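Local coordinates for protein member of DUF4221 family (Bacteroides vulgatus, PDB 3S9J) that is of unknown function but folds as a six-bladed beta-propeller of the DUF4221 family and binds sodium ions in the crystal, at residues 161-167 / 179-185. Sequence-based numbering, arbitrary orientation.
Sequences WPRTHMF and WIPIFYP. With FMT (formic acid), chain E.
His165 and Trp179 each turn CG anti to their own carbonyl carbon (chi1 -61° and -70°), which brings the imidazole and the indole face to face on the hairpin formed by the last two strands, 165-171 and 177-183, of one beta-propeller blade. The five-membered rings make an offset stack, centroids 4.2 Å apart, and Trp179 CB sits over the centre of the imidazole. Phe183 reaches the opposite face, its CE1 3.4 Å from His165 NE2, with the two rings oblique. Replacing His165 by alanine is likely to open a gap between Trp179 CB and Phe183 CE1 and leave both aromatics without the ring they share. The chain turns corners at Met166 and at Pro181, the centre of an inverse gamma turn. Around the non-hydrogen-bonded pair His165–Phe183, Met166 N donates to Ile182 O at 2.8 Å, nearly straight, and Tyr184 N to Thr164 O at 3.0 Å. The Tyr184 ring is held between two neighbours, the edge of Trp161 meeting one face and selenomethionine Met166 the other, while its OH bonds to Gln149 O. Met166 and Ile182 also touch Met223 in the next blade. Met166 CG lies over the tyrosine, 3.7 Å from the ring centroid.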
# COMPACT_ATOMS: atom_id res chain seq x y z
N TRP A 161 13.44 -11.36 -15.32
CA TRP A 161 12.41 -11.30 -14.27
C TRP A 161 12.63 -12.36 -13.16
O TRP A 161 12.67 -11.99 -11.97
CB TRP A 161 10.98 -11.33 -14.85
CG TRP A 161 10.73 -10.09 -15.70
CD1 TRP A 161 10.91 -9.98 -17.06
CD2 TRP A 161 10.39 -8.78 -15.24
NE1 TRP A 161 10.66 -8.70 -17.47
CE2 TRP A 161 10.35 -7.93 -16.37
CE3 TRP A 161 10.12 -8.24 -13.97
CZ2 TRP A 161 10.01 -6.59 -16.27
CZ3 TRP A 161 9.79 -6.90 -13.87
CH2 TRP A 161 9.75 -6.08 -15.02
N PRO A 162 12.81 -13.64 -13.53
CA PRO A 162 13.01 -14.67 -12.49
C PRO A 162 14.36 -14.62 -11.78
O PRO A 162 14.59 -15.39 -10.85
CB PRO A 162 12.89 -16.00 -13.26
CG PRO A 162 12.39 -15.69 -14.59
CD PRO A 162 12.64 -14.24 -14.87
N ARG A 163 15.24 -13.73 -12.22
CA ARG A 163 16.50 -13.47 -11.52
C ARG A 163 16.46 -12.15 -10.73
O ARG A 163 17.46 -11.77 -10.14
CB ARG A 163 17.65 -13.41 -12.52
CG ARG A 163 17.87 -14.70 -13.28
CD ARG A 163 19.24 -14.67 -13.93
NE ARG A 163 19.28 -13.76 -15.08
CZ ARG A 163 19.31 -14.15 -16.36
NH1 ARG A 163 19.31 -15.44 -16.70
NH2 ARG A 163 19.34 -13.23 -17.32
N THR A 164 15.32 -11.45 -10.75
CA THR A 164 15.21 -10.17 -10.06
C THR A 164 14.43 -10.37 -8.76
O THR A 164 13.34 -10.93 -8.76
CB THR A 164 14.47 -9.13 -10.98
OG1 THR A 164 15.22 -8.95 -12.19
CG2 THR A 164 14.26 -7.77 -10.27
N HIS A 165 14.99 -9.89 -7.65
CA HIS A 165 14.38 -10.09 -6.35
C HIS A 165 13.21 -9.12 -6.13
O HIS A 165 13.34 -7.91 -6.38
CB HIS A 165 15.39 -9.85 -5.23
CG HIS A 165 16.57 -10.76 -5.27
ND1 HIS A 165 17.74 -10.45 -5.94
CD2 HIS A 165 16.76 -11.98 -4.72
CE1 HIS A 165 18.60 -11.45 -5.79
NE2 HIS A 165 18.03 -12.39 -5.05
N MSE A 166 12.13 -9.64 -5.59
CA MSE A 166 10.98 -8.85 -5.19
C MSE A 166 11.13 -8.14 -3.84
O MSE A 166 10.44 -7.17 -3.61
CB MSE A 166 9.71 -9.69 -5.15
CG MSE A 166 9.14 -10.02 -6.57
SE MSE A 166 7.65 -11.25 -6.48
CE MSE A 166 6.48 -10.09 -5.61
N PHE A 167 11.97 -8.68 -2.94
CA PHE A 167 12.15 -8.13 -1.61
C PHE A 167 13.61 -8.14 -1.19
O PHE A 167 14.41 -8.95 -1.67
CB PHE A 167 11.37 -8.97 -0.60
CG PHE A 167 9.88 -8.80 -0.72
CD1 PHE A 167 9.23 -7.80 -0.01
CD2 PHE A 167 9.14 -9.63 -1.55
CE1 PHE A 167 7.86 -7.65 -0.11
CE2 PHE A 167 7.77 -9.46 -1.66
CZ PHE A 167 7.14 -8.47 -0.94
N TRP A 179 19.29 -9.86 0.10
CA TRP A 179 18.27 -10.10 -0.92
C TRP A 179 17.48 -11.32 -0.47
O TRP A 179 18.05 -12.31 -0.01
CB TRP A 179 18.91 -10.49 -2.26
CG TRP A 179 19.64 -9.45 -3.02
CD1 TRP A 179 20.96 -9.48 -3.39
CD2 TRP A 179 19.10 -8.25 -3.58
NE1 TRP A 179 21.28 -8.37 -4.12
CE2 TRP A 179 20.16 -7.60 -4.27
CE3 TRP A 179 17.82 -7.67 -3.59
CZ2 TRP A 179 19.98 -6.39 -4.94
CZ3 TRP A 179 17.65 -6.47 -4.24
CH2 TRP A 179 18.72 -5.84 -4.92
N ILE A 180 16.17 -11.27 -0.62
CA ILE A 180 15.29 -12.35 -0.21
C ILE A 180 14.99 -13.18 -1.47
O ILE A 180 14.70 -12.59 -2.51
CB ILE A 180 14.01 -11.80 0.40
CG1 ILE A 180 14.36 -10.83 1.55
CG2 ILE A 180 13.13 -12.95 0.91
CD1 ILE A 180 15.30 -11.41 2.62
N PRO A 181 15.10 -14.52 -1.39
CA PRO A 181 14.98 -15.33 -2.62
C PRO A 181 13.52 -15.57 -3.08
O PRO A 181 13.04 -16.71 -3.22
CB PRO A 181 15.71 -16.62 -2.25
CG PRO A 181 15.48 -16.74 -0.77
CD PRO A 181 15.53 -15.34 -0.24
N ILE A 182 12.83 -14.45 -3.30
CA ILE A 182 11.48 -14.39 -3.86
C ILE A 182 11.64 -13.51 -5.08
O ILE A 182 12.00 -12.34 -4.95
CB ILE A 182 10.50 -13.72 -2.89
CG1 ILE A 182 10.35 -14.55 -1.61
CG2 ILE A 182 9.09 -13.52 -3.56
CD1 ILE A 182 9.56 -13.74 -0.53
N PHE A 183 11.41 -14.10 -6.24
CA PHE A 183 11.74 -13.48 -7.52
C PHE A 183 10.47 -13.07 -8.28
O PHE A 183 9.40 -13.62 -8.08
CB PHE A 183 12.56 -14.46 -8.34
CG PHE A 183 13.90 -14.78 -7.71
CD1 PHE A 183 14.97 -13.92 -7.88
CD2 PHE A 183 14.05 -15.90 -6.90
CE1 PHE A 183 16.20 -14.19 -7.28
CE2 PHE A 183 15.28 -16.17 -6.31
CZ PHE A 183 16.34 -15.31 -6.50
N TYR A 184 10.62 -12.11 -9.18
CA TYR A 184 9.50 -11.71 -10.01
C TYR A 184 9.08 -12.90 -10.88
O TYR A 184 9.91 -13.67 -11.34
CB TYR A 184 9.87 -10.53 -10.90
CG TYR A 184 9.79 -9.21 -10.23
CD1 TYR A 184 10.84 -8.73 -9.45
CD2 TYR A 184 8.66 -8.41 -10.37
CE1 TYR A 184 10.76 -7.46 -8.81
CE2 TYR A 184 8.58 -7.17 -9.74
CZ TYR A 184 9.63 -6.69 -8.97
OH TYR A 184 9.52 -5.45 -8.37
N PRO A 185 7.78 -13.08 -11.06
CA PRO A 185 7.28 -14.21 -11.83
C PRO A 185 7.49 -13.98 -13.33
O PRO A 185 7.59 -12.82 -13.77
CB PRO A 185 5.79 -14.25 -11.47
CG PRO A 185 5.44 -12.85 -11.10
CD PRO A 185 6.69 -12.28 -10.47
C FMT E . 20.03 -9.63 -14.23
O1 FMT E . 19.50 -10.70 -14.52
O2 FMT E . 19.50 -8.84 -13.44